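Local coordinates for protein PEPTIDE N-myristoyltransferase (PDB 1IIC) that transfers the myristoyl group of myristoyl-CoA to the N-terminal glycine of protein and peptide substrates, at residues Lys194-Thr202 with Phe301-Leu312; Arg331-Leu340 with Asp410-Gly418. All coordinates share one frame; numbering follows the deposited sequence.

Contact 1: residues Lys194-Thr202 with Phe301-Leu312; sequences KKLYEVDFT and FTILNNTKYKDL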
loop_
_atom_site.group_PDB
_atom_site.type_symbol
_atom_site.label_atom_id
_atom_site.label_comp_id
_atom_site.label_asym_id
_atom_site.label_seq_id
_atom_site.Cartn_x
_atom_site.Cartn_y
_atom_site.Cartn_z
ATOM N N LYS A 194 -1.168 -16.441 -19.852
ATOM C CA LYS A 194 -1.587 -16.200 -21.225
ATOM C C LYS A 194 -2.146 -14.798 -21.446
ATOM O O LYS A 194 -1.773 -14.131 -22.400
ATOM C CB LYS A 194 -2.602 -17.256 -21.665
ATOM C CG LYS A 194 -2.842 -17.267 -23.169
ATOM C CD LYS A 194 -3.747 -18.419 -23.595
ATOM C CE LYS A 194 -3.946 -18.426 -25.103
ATOM N NZ LYS A 194 -2.646 -18.552 -25.822
ATOM N N LYS A 195 -3.030 -14.344 -20.563
ATOM C CA LYS A 195 -3.610 -13.006 -20.695
ATOM C C LYS A 195 -2.598 -11.899 -20.414
ATOM O O LYS A 195 -2.607 -10.871 -21.086
ATOM C CB LYS A 195 -4.810 -12.843 -19.759
ATOM C CG LYS A 195 -5.413 -11.443 -19.736
ATOM C CD LYS A 195 -6.589 -11.363 -18.767
ATOM C CE LYS A 195 -7.199 -9.975 -18.728
ATOM N NZ LYS A 195 -8.357 -9.861 -17.766
ATOM N N LEU A 196 -1.742 -12.086 -19.413
ATOM C CA LEU A 196 -0.733 -11.074 -19.101
ATOM C C LEU A 196 0.155 -10.855 -20.323
ATOM O O LEU A 196 0.513 -9.724 -20.660
ATOM C CB LEU A 196 0.144 -11.521 -17.924
ATOM C CG LEU A 196 -0.498 -11.487 -16.536
ATOM C CD1 LEU A 196 0.464 -12.085 -15.506
ATOM C CD2 LEU A 196 -0.844 -10.043 -16.167
ATOM N N TYR A 197 0.506 -11.951 -20.984
ATOM C CA TYR A 197 1.356 -11.878 -22.156
ATOM C C TYR A 197 0.659 -11.153 -23.304
ATOM O O TYR A 197 1.237 -10.258 -23.920
ATOM C CB TYR A 197 1.753 -13.277 -22.600
ATOM C CG TYR A 197 2.677 -13.289 -23.792
ATOM C CD1 TYR A 197 3.889 -12.615 -23.759
ATOM C CD2 TYR A 197 2.343 -13.992 -24.947
ATOM C CE1 TYR A 197 4.753 -12.639 -24.856
ATOM C CE2 TYR A 197 3.200 -14.024 -26.045
ATOM C CZ TYR A 197 4.401 -13.348 -25.994
ATOM O OH TYR A 197 5.237 -13.394 -27.089
ATOM N N GLU A 198 -0.582 -11.534 -23.586
ATOM C CA GLU A 198 -1.334 -10.906 -24.659
ATOM C C GLU A 198 -1.610 -9.412 -24.456
ATOM O O GLU A 198 -1.775 -8.680 -25.432
ATOM C CB GLU A 198 -2.634 -11.675 -24.899
ATOM C CG GLU A 198 -2.456 -12.819 -25.899
ATOM C CD GLU A 198 -3.623 -13.794 -25.930
ATOM O OE1 GLU A 198 -4.790 -13.347 -25.924
ATOM O OE2 GLU A 198 -3.368 -15.016 -25.976
ATOM N N VAL A 199 -1.662 -8.954 -23.203
ATOM C CA VAL A 199 -1.887 -7.529 -22.935
ATOM C C VAL A 199 -0.538 -6.885 -22.635
ATOM O O VAL A 199 -0.451 -5.798 -22.062
ATOM C CB VAL A 199 -2.836 -7.298 -21.738
ATOM C CG1 VAL A 199 -4.167 -7.993 -21.993
ATOM C CG2 VAL A 199 -2.183 -7.783 -20.444
ATOM N N ASP A 200 0.511 -7.603 -23.017
ATOM C CA ASP A 200 1.887 -7.163 -22.865
ATOM C C ASP A 200 2.356 -6.781 -21.459
ATOM O O ASP A 200 3.089 -5.806 -21.291
ATOM C CB ASP A 200 2.149 -6.008 -23.834
ATOM C CG ASP A 200 3.620 -5.827 -24.132
ATOM O OD1 ASP A 200 4.302 -6.857 -24.335
ATOM O OD2 ASP A 200 4.089 -4.665 -24.179
ATOM N N PHE A 201 1.949 -7.545 -20.449
ATOM C CA PHE A 201 2.392 -7.261 -19.090
ATOM C C PHE A 201 3.542 -8.160 -18.642
ATOM O O PHE A 201 4.176 -7.896 -17.623
ATOM C CB PHE A 201 1.223 -7.331 -18.102
ATOM C CG PHE A 201 0.634 -5.980 -17.787
ATOM C CD1 PHE A 201 0.153 -5.164 -18.806
ATOM C CD2 PHE A 201 0.618 -5.495 -16.484
ATOM C CE1 PHE A 201 -0.329 -3.879 -18.539
ATOM C CE2 PHE A 201 0.138 -4.213 -16.209
ATOM C CZ PHE A 201 -0.336 -3.403 -17.249
ATOM N N THR A 202 3.808 -9.213 -19.408
ATOM C CA THR A 202 4.919 -10.132 -19.125
ATOM C C THR A 202 5.506 -10.546 -20.469
ATOM O O THR A 202 4.829 -10.468 -21.497
ATOM C CB THR A 202 4.469 -11.427 -18.380
ATOM O OG1 THR A 202 3.832 -11.083 -17.147
ATOM C CG2 THR A 202 5.679 -12.310 -18.062
ATOM N N PHE A 301 -6.897 -2.599 -13.578
ATOM C CA PHE A 301 -6.425 -1.663 -14.592
ATOM C C PHE A 301 -7.421 -1.796 -15.732
ATOM O O PHE A 301 -8.037 -2.845 -15.899
ATOM C CB PHE A 301 -5.048 -2.069 -15.149
ATOM C CG PHE A 301 -3.877 -1.556 -14.359
ATOM C CD1 PHE A 301 -2.589 -1.948 -14.695
ATOM C CD2 PHE A 301 -4.052 -0.684 -13.293
ATOM C CE1 PHE A 301 -1.485 -1.480 -13.978
ATOM C CE2 PHE A 301 -2.961 -0.212 -12.574
ATOM C CZ PHE A 301 -1.674 -0.611 -12.916
ATOM N N THR A 302 -7.582 -0.737 -16.514
ATOM C CA THR A 302 -8.456 -0.792 -17.680
ATOM C C THR A 302 -7.471 -1.014 -18.823
ATOM O O THR A 302 -6.418 -0.375 -18.863
ATOM C CB THR A 302 -9.224 0.541 -17.905
ATOM O OG1 THR A 302 -10.227 0.702 -16.890
ATOM C CG2 THR A 302 -9.898 0.551 -19.272
ATOM N N ILE A 303 -7.783 -1.934 -19.730
ATOM C CA ILE A 303 -6.898 -2.213 -20.859
ATOM C C ILE A 303 -7.392 -1.426 -22.072
ATOM O O ILE A 303 -8.600 -1.298 -22.289
ATOM C CB ILE A 303 -6.868 -3.728 -21.194
ATOM C CG1 ILE A 303 -6.384 -4.520 -19.973
ATOM C CG2 ILE A 303 -5.927 -3.999 -22.383
ATOM C CD1 ILE A 303 -4.893 -4.359 -19.656
ATOM N N LEU A 304 -6.456 -0.897 -22.854
ATOM C CA LEU A 304 -6.808 -0.100 -24.026
ATOM C C LEU A 304 -6.310 -0.717 -25.327
ATOM O O LEU A 304 -5.318 -1.445 -25.341
ATOM C CB LEU A 304 -6.221 1.315 -23.903
ATOM C CG LEU A 304 -6.489 2.160 -22.647
ATOM C CD1 LEU A 304 -5.705 3.459 -22.739
ATOM C CD2 LEU A 304 -7.981 2.455 -22.507
ATOM N N ASN A 305 -7.018 -0.421 -26.413
ATOM C CA ASN A 305 -6.654 -0.888 -27.748
ATOM C C ASN A 305 -6.531 -2.396 -27.944
ATOM O O ASN A 305 -5.786 -2.842 -28.812
ATOM C CB ASN A 305 -5.345 -0.218 -28.171
ATOM C CG ASN A 305 -5.414 1.297 -28.078
ATOM O OD1 ASN A 305 -4.456 1.946 -27.659
ATOM N ND2 ASN A 305 -6.548 1.863 -28.476
ATOM N N ASN A 306 -7.249 -3.181 -27.150
ATOM C CA ASN A 306 -7.187 -4.624 -27.306
ATOM C C ASN A 306 -8.573 -5.173 -27.579
ATOM O O ASN A 306 -9.516 -4.915 -26.829
ATOM C CB ASN A 306 -6.598 -5.298 -26.069
ATOM C CG ASN A 306 -6.269 -6.767 -26.312
ATOM O OD1 ASN A 306 -7.151 -7.574 -26.605
ATOM N ND2 ASN A 306 -4.993 -7.110 -26.205
ATOM N N THR A 307 -8.669 -5.939 -28.663
ATOM C CA THR A 307 -9.914 -6.546 -29.120
ATOM C C THR A 307 -10.400 -7.669 -28.213
ATOM O O THR A 307 -11.598 -7.943 -28.147
ATOM C CB THR A 307 -9.751 -7.130 -30.549
ATOM O OG1 THR A 307 -9.331 -6.100 -31.451
ATOM C CG2 THR A 307 -11.061 -7.724 -31.041
ATOM N N LYS A 308 -9.473 -8.326 -27.521
ATOM C CA LYS A 308 -9.846 -9.445 -26.663
ATOM C C LYS A 308 -10.089 -9.105 -25.190
ATOM O O LYS A 308 -10.966 -9.697 -24.553
ATOM C CB LYS A 308 -8.791 -10.558 -26.763
ATOM C CG LYS A 308 -9.252 -11.882 -26.141
ATOM C CD LYS A 308 -8.113 -12.889 -25.994
ATOM C CE LYS A 308 -8.056 -13.895 -27.124
ATOM N NZ LYS A 308 -6.934 -14.850 -26.882
ATOM N N TYR A 309 -9.319 -8.164 -24.646
ATOM C CA TYR A 309 -9.487 -7.795 -23.241
ATOM C C TYR A 309 -9.595 -6.291 -23.060
ATOM O O TYR A 309 -9.026 -5.526 -23.830
ATOM C CB TYR A 309 -8.300 -8.278 -22.397
ATOM C CG TYR A 309 -7.818 -9.682 -22.668
ATOM C CD1 TYR A 309 -6.845 -9.932 -23.635
ATOM C CD2 TYR A 309 -8.307 -10.764 -21.936
ATOM C CE1 TYR A 309 -6.369 -11.221 -23.863
ATOM C CE2 TYR A 309 -7.840 -12.056 -22.153
ATOM C CZ TYR A 309 -6.872 -12.276 -23.117
ATOM O OH TYR A 309 -6.404 -13.548 -23.342
ATOM N N LYS A 310 -10.320 -5.864 -22.034
ATOM C CA LYS A 310 -10.448 -4.437 -21.754
ATOM C C LYS A 310 -10.234 -4.141 -20.274
ATOM O O LYS A 310 -10.335 -2.993 -19.846
ATOM C CB LYS A 310 -11.813 -3.907 -22.198
ATOM C CG LYS A 310 -12.029 -3.968 -23.706
ATOM C CD LYS A 310 -13.132 -3.012 -24.155
ATOM C CE LYS A 310 -14.399 -3.171 -23.319
ATOM N NZ LYS A 310 -14.821 -4.598 -23.196
ATOM N N ASP A 311 -9.922 -5.185 -19.508
ATOM C CA ASP A 311 -9.686 -5.069 -18.070
ATOM C C ASP A 311 -8.671 -6.105 -17.615
ATOM O O ASP A 311 -8.612 -7.202 -18.162
ATOM C CB ASP A 311 -10.995 -5.267 -17.304
ATOM C CG ASP A 311 -11.960 -4.112 -17.502
ATOM O OD1 ASP A 311 -11.721 -3.030 -16.924
ATOM O OD2 ASP A 311 -12.949 -4.280 -18.248
ATOM N N LEU A 312 -7.876 -5.752 -16.609
ATOM C CA LEU A 312 -6.863 -6.650 -16.068
ATOM C C LEU A 312 -6.989 -6.707 -14.552
ATOM O O LEU A 312 -6.891 -5.678 -13.887
ATOM C CB LEU A 312 -5.465 -6.150 -16.436
ATOM C CG LEU A 312 -4.277 -6.998 -15.977
ATOM C CD1 LEU A 312 -4.333 -8.370 -16.631
ATOM C CD2 LEU A 312 -2.986 -6.288 -16.354
#
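The last turn of helix 193-198, with K195, and V199 just after it pack against the hairpin of antiparallel strands 290-303 and 311-322, the backbones closest where the CA atoms of V199 and N306 lie 7.5 Å apart. K195, Y309 and L312 carry the largest shares of the surface. With CG anti to the backbone N (chi1 175°) and the rest of the chain extended, K195 runs over one face of the Y309 ring, its CG 3.7 Å from the ring centroid in a CH-pi contact, and delivers NZ to the carbonyl O of D311 at 2.7 Å. The same ammonium is salt-bridged to D361. The opposite face of the ring is covered by CG of K308, whose chain bends at chi3 and brings its NZ to OE1 of E198, 2.8 Å away on the syn side. E198 OE1 has a second donor, the hydroxyl OH of Y309 at 3.1 Å, which arrives from above the carboxylate plane. Were Y309 an alanine, the chains of K195 and K308 would probably lose the ring between them, and E198 OE1 one of its two donors. OD1 of N306 shapes the hairpin connection, forming an Asx turn to the backbone N of K308 that Y309 N extends to an Asx motif. V199 CG1 packs on Y309 CD1 at 3.7 Å. Deeper in, CD2 of L312 sits over the centre of the F201 ring, 3.7 Å from its centroid, while F201 CZ meets the edge of the F301 ring. F78 adds an edge-to-face partner for F201. A Schellman motif with D200 at C-prime ends the helix. Polar grips at the outer margin and hydrocarbon within imply that the helix end is fixed to the hairpin both by charge and by apolar burial.

Contact 2: residues Arg331-Leu340 with Asp410-Gly418; sequences RFDPKATKAL and DIKRRSNVG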
loop_
_atom_site.group_PDB
_atom_site.type_symbol
_atom_site.label_atom_id
_atom_site.label_comp_id
_atom_site.label_asym_id
_atom_site.label_seq_id
_atom_site.Cartn_x
_atom_site.Cartn_y
_atom_site.Cartn_z
ATOM N N ARG A 331 13.248 -14.305 16.494
ATOM C CA ARG A 331 12.730 -14.347 15.132
ATOM C C ARG A 331 13.747 -14.879 14.112
ATOM O O ARG A 331 13.386 -15.603 13.184
ATOM C CB ARG A 331 12.295 -12.935 14.720
ATOM C CG ARG A 331 11.985 -12.762 13.238
ATOM C CD ARG A 331 11.768 -11.293 12.903
ATOM N NE ARG A 331 11.498 -11.073 11.483
ATOM C CZ ARG A 331 11.424 -9.871 10.914
ATOM N NH1 ARG A 331 11.606 -8.774 11.645
ATOM N NH2 ARG A 331 11.165 -9.764 9.615
ATOM N N PHE A 332 15.013 -14.523 14.287
ATOM C CA PHE A 332 16.047 -14.951 13.349
ATOM C C PHE A 332 16.729 -16.272 13.667
ATOM O O PHE A 332 17.694 -16.673 13.012
ATOM C CB PHE A 332 17.063 -13.827 13.164
ATOM C CG PHE A 332 16.462 -12.596 12.569
ATOM C CD1 PHE A 332 16.152 -11.500 13.366
ATOM C CD2 PHE A 332 16.126 -12.561 11.213
ATOM C CE1 PHE A 332 15.510 -10.383 12.826
ATOM C CE2 PHE A 332 15.484 -11.455 10.660
ATOM C CZ PHE A 332 15.175 -10.361 11.470
ATOM N N ASP A 333 16.212 -16.943 14.683
ATOM C CA ASP A 333 16.700 -18.251 15.067
ATOM C C ASP A 333 16.415 -19.074 13.802
ATOM O O ASP A 333 15.299 -19.052 13.283
ATOM C CB ASP A 333 15.863 -18.749 16.245
ATOM C CG ASP A 333 16.234 -20.144 16.689
ATOM O OD1 ASP A 333 16.923 -20.857 15.930
ATOM O OD2 ASP A 333 15.817 -20.525 17.802
ATOM N N PRO A 334 17.424 -19.779 13.267
ATOM C CA PRO A 334 17.194 -20.574 12.057
ATOM C C PRO A 334 16.028 -21.560 12.132
ATOM O O PRO A 334 15.480 -21.949 11.103
ATOM C CB PRO A 334 18.551 -21.252 11.815
ATOM C CG PRO A 334 19.256 -21.155 13.136
ATOM C CD PRO A 334 18.844 -19.812 13.647
ATOM N N LYS A 335 15.642 -21.957 13.340
ATOM C CA LYS A 335 14.515 -22.870 13.497
ATOM C C LYS A 335 13.206 -22.121 13.350
ATOM O O LYS A 335 12.253 -22.620 12.749
ATOM C CB LYS A 335 14.548 -23.544 14.861
ATOM C CG LYS A 335 15.534 -24.664 14.943
ATOM C CD LYS A 335 15.342 -25.481 16.199
ATOM C CE LYS A 335 16.356 -26.617 16.276
ATOM N NZ LYS A 335 16.473 -27.412 15.009
ATOM N N ALA A 336 13.157 -20.926 13.926
ATOM C CA ALA A 336 11.960 -20.103 13.846
ATOM C C ALA A 336 11.742 -19.755 12.373
ATOM O O ALA A 336 10.622 -19.803 11.874
ATOM C CB ALA A 336 12.143 -18.845 14.664
ATOM N N THR A 337 12.827 -19.417 11.684
ATOM C CA THR A 337 12.766 -19.072 10.271
ATOM C C THR A 337 12.212 -20.236 9.430
ATOM O O THR A 337 11.321 -20.043 8.608
ATOM C CB THR A 337 14.168 -18.668 9.757
ATOM O OG1 THR A 337 14.659 -17.576 10.544
ATOM C CG2 THR A 337 14.113 -18.247 8.297
ATOM N N LYS A 338 12.723 -21.444 9.645
ATOM C CA LYS A 338 12.254 -22.600 8.884
ATOM C C LYS A 338 10.763 -22.867 9.114
ATOM O O LYS A 338 10.013 -23.114 8.166
ATOM C CB LYS A 338 13.045 -23.853 9.251
ATOM C CG LYS A 338 12.716 -25.027 8.354
ATOM C CD LYS A 338 13.264 -26.333 8.888
ATOM C CE LYS A 338 12.826 -27.495 7.994
ATOM N NZ LYS A 338 13.192 -28.793 8.595
ATOM N N ALA A 339 10.336 -22.830 10.370
ATOM C CA ALA A 339 8.935 -23.057 10.676
ATOM C C ALA A 339 8.046 -21.990 10.020
ATOM O O ALA A 339 7.002 -22.318 9.461
ATOM C CB ALA A 339 8.729 -23.068 12.181
ATOM N N LEU A 340 8.463 -20.724 10.090
ATOM C CA LEU A 340 7.713 -19.604 9.505
ATOM C C LEU A 340 7.658 -19.691 7.978
ATOM O O LEU A 340 6.608 -19.473 7.370
ATOM C CB LEU A 340 8.353 -18.266 9.892
ATOM C CG LEU A 340 7.522 -16.964 9.996
ATOM C CD1 LEU A 340 8.297 -15.832 9.347
ATOM C CD2 LEU A 340 6.147 -17.096 9.359
ATOM N N ASP A 410 16.568 -10.356 0.073
ATOM C CA ASP A 410 17.409 -10.765 1.194
ATOM C C ASP A 410 16.586 -11.737 2.027
ATOM O O ASP A 410 15.807 -11.338 2.895
ATOM C CB ASP A 410 17.829 -9.572 2.058
ATOM C CG ASP A 410 18.793 -9.973 3.178
ATOM O OD1 ASP A 410 18.622 -11.067 3.758
ATOM O OD2 ASP A 410 19.717 -9.192 3.486
ATOM N N ILE A 411 16.758 -13.022 1.757
ATOM C CA ILE A 411 16.006 -14.036 2.476
ATOM C C ILE A 411 16.418 -14.310 3.922
ATOM O O ILE A 411 15.685 -14.974 4.656
ATOM C CB ILE A 411 15.999 -15.377 1.694
ATOM C CG1 ILE A 411 17.422 -15.823 1.355
ATOM C CG2 ILE A 411 15.231 -15.207 0.392
ATOM C CD1 ILE A 411 18.282 -16.183 2.546
ATOM N N LYS A 412 17.570 -13.802 4.357
ATOM C CA LYS A 412 17.974 -14.080 5.728
ATOM C C LYS A 412 17.603 -13.010 6.752
ATOM O O LYS A 412 17.369 -13.332 7.913
ATOM C CB LYS A 412 19.472 -14.388 5.798
ATOM C CG LYS A 412 20.399 -13.202 5.739
ATOM C CD LYS A 412 21.854 -13.643 5.632
ATOM C CE LYS A 412 22.140 -14.311 4.294
ATOM N NZ LYS A 412 23.616 -14.516 4.099
ATOM N N ARG A 413 17.549 -11.750 6.337
ATOM C CA ARG A 413 17.159 -10.671 7.241
ATOM C C ARG A 413 15.705 -10.274 6.963
ATOM O O ARG A 413 15.004 -9.759 7.830
ATOM C CB ARG A 413 18.052 -9.451 7.031
ATOM C CG ARG A 413 19.483 -9.635 7.434
ATOM C CD ARG A 413 20.290 -8.469 6.904
ATOM N NE ARG A 413 21.718 -8.646 7.151
ATOM C CZ ARG A 413 22.680 -8.106 6.405
ATOM N NH1 ARG A 413 22.371 -7.349 5.356
ATOM N NH2 ARG A 413 23.954 -8.328 6.706
ATOM N N ARG A 414 15.256 -10.532 5.741
ATOM C CA ARG A 414 13.900 -10.173 5.340
ATOM C C ARG A 414 13.707 -8.665 5.540
ATOM O O ARG A 414 14.601 -7.878 5.210
ATOM C CB ARG A 414 12.870 -10.987 6.142
ATOM C CG ARG A 414 12.923 -12.492 5.821
ATOM C CD ARG A 414 13.428 -13.318 7.008
ATOM N NE ARG A 414 12.399 -13.411 8.039
ATOM C CZ ARG A 414 12.515 -14.122 9.160
ATOM N NH1 ARG A 414 13.631 -14.804 9.398
ATOM N NH2 ARG A 414 11.505 -14.169 10.029
ATOM N N SER A 415 12.575 -8.247 6.095
ATOM C CA SER A 415 12.350 -6.817 6.270
ATOM C C SER A 415 11.740 -6.444 7.594
ATOM O O SER A 415 11.042 -7.235 8.224
ATOM C CB SER A 415 11.455 -6.266 5.151
ATOM O OG SER A 415 11.149 -4.891 5.371
ATOM N N ASN A 416 12.007 -5.214 8.002
ATOM C CA ASN A 416 11.484 -4.697 9.244
ATOM C C ASN A 416 10.399 -3.696 8.967
ATOM O O ASN A 416 9.914 -3.030 9.883
ATOM C CB ASN A 416 12.606 -4.081 10.073
ATOM C CG ASN A 416 13.214 -5.081 11.008
ATOM O OD1 ASN A 416 14.353 -4.937 11.442
ATOM N ND2 ASN A 416 12.446 -6.116 11.324
ATOM N N VAL A 417 10.025 -3.593 7.691
ATOM C CA VAL A 417 8.939 -2.714 7.278
ATOM C C VAL A 417 7.681 -3.569 7.433
ATOM O O VAL A 417 7.500 -4.551 6.705
ATOM C CB VAL A 417 9.067 -2.281 5.792
ATOM C CG1 VAL A 417 7.852 -1.460 5.390
ATOM C CG2 VAL A 417 10.350 -1.470 5.581
ATOM N N GLY A 418 6.820 -3.200 8.379
ATOM C CA GLY A 418 5.607 -3.965 8.612
ATOM C C GLY A 418 4.353 -3.347 8.030
ATOM O O GLY A 418 3.333 -4.019 7.871
HETATM O O HOH W 1 11.216 -16.402 11.817
#
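R331 reaches S415 with its chain extended from CG to NE, and R331 NH2 donates to the carbonyl O of S415 at 2.9 Å, nearly straight (174° at the hydrogen) and in the guanidinium plane. NH2 also forms a salt bridge with D370, whose same carboxylate oxygen, OD2, pairs with NE of R414. R414 bends at chi2 (112°) and chi3, which brings its guanidinium beside the start of helix 334-357. There R414 NH1 makes a weak bond to OG1 of T337 at 3.2 Å, and R414 NH2 donates to a water that itself donates to the carbonyl O of R331. The two guanidiniums, their planes 75° apart, come within 3.4 Å at R331 NE and R414 NH2, two donors that do not bond. F332 lies against both: its CZ is over a face of the R331 group and its CE2 over a face of R414. D333 caps the helix, its OD1 accepting from K335 N. In the facing loop, OD1 of D410 forms an Asx turn with K412 N and an Asx motif with R413 N; OG of S415 accepts from V417 N, an ST turn, and is also hydrogen-bonded to T400 O. The shared D370 probably offsets the closeness of the two positive groups, and with the direct bonds it joins the loop to the helix and its lead-in.

Contact 1 closes before contact 2 opens along the chain, and all four segments belong, at least in the main, to the C-terminal family domain. Their centres are 37 Å apart and their nearest atoms about 21 Å, so neither touches the other. The covalent route between them is direct: strand 311-322, which begins in contact 1, is followed by helix 334-357, whose start forms part of contact 2. Contact 1 fastens helix 193-198 to a hairpin of the mixed sheet, whereas contact 2 ties that later helix to the loop after strand 394-395. Lying 23 and 22 Å from the chain centre, they join separate parts of the fold, both well away from its middle.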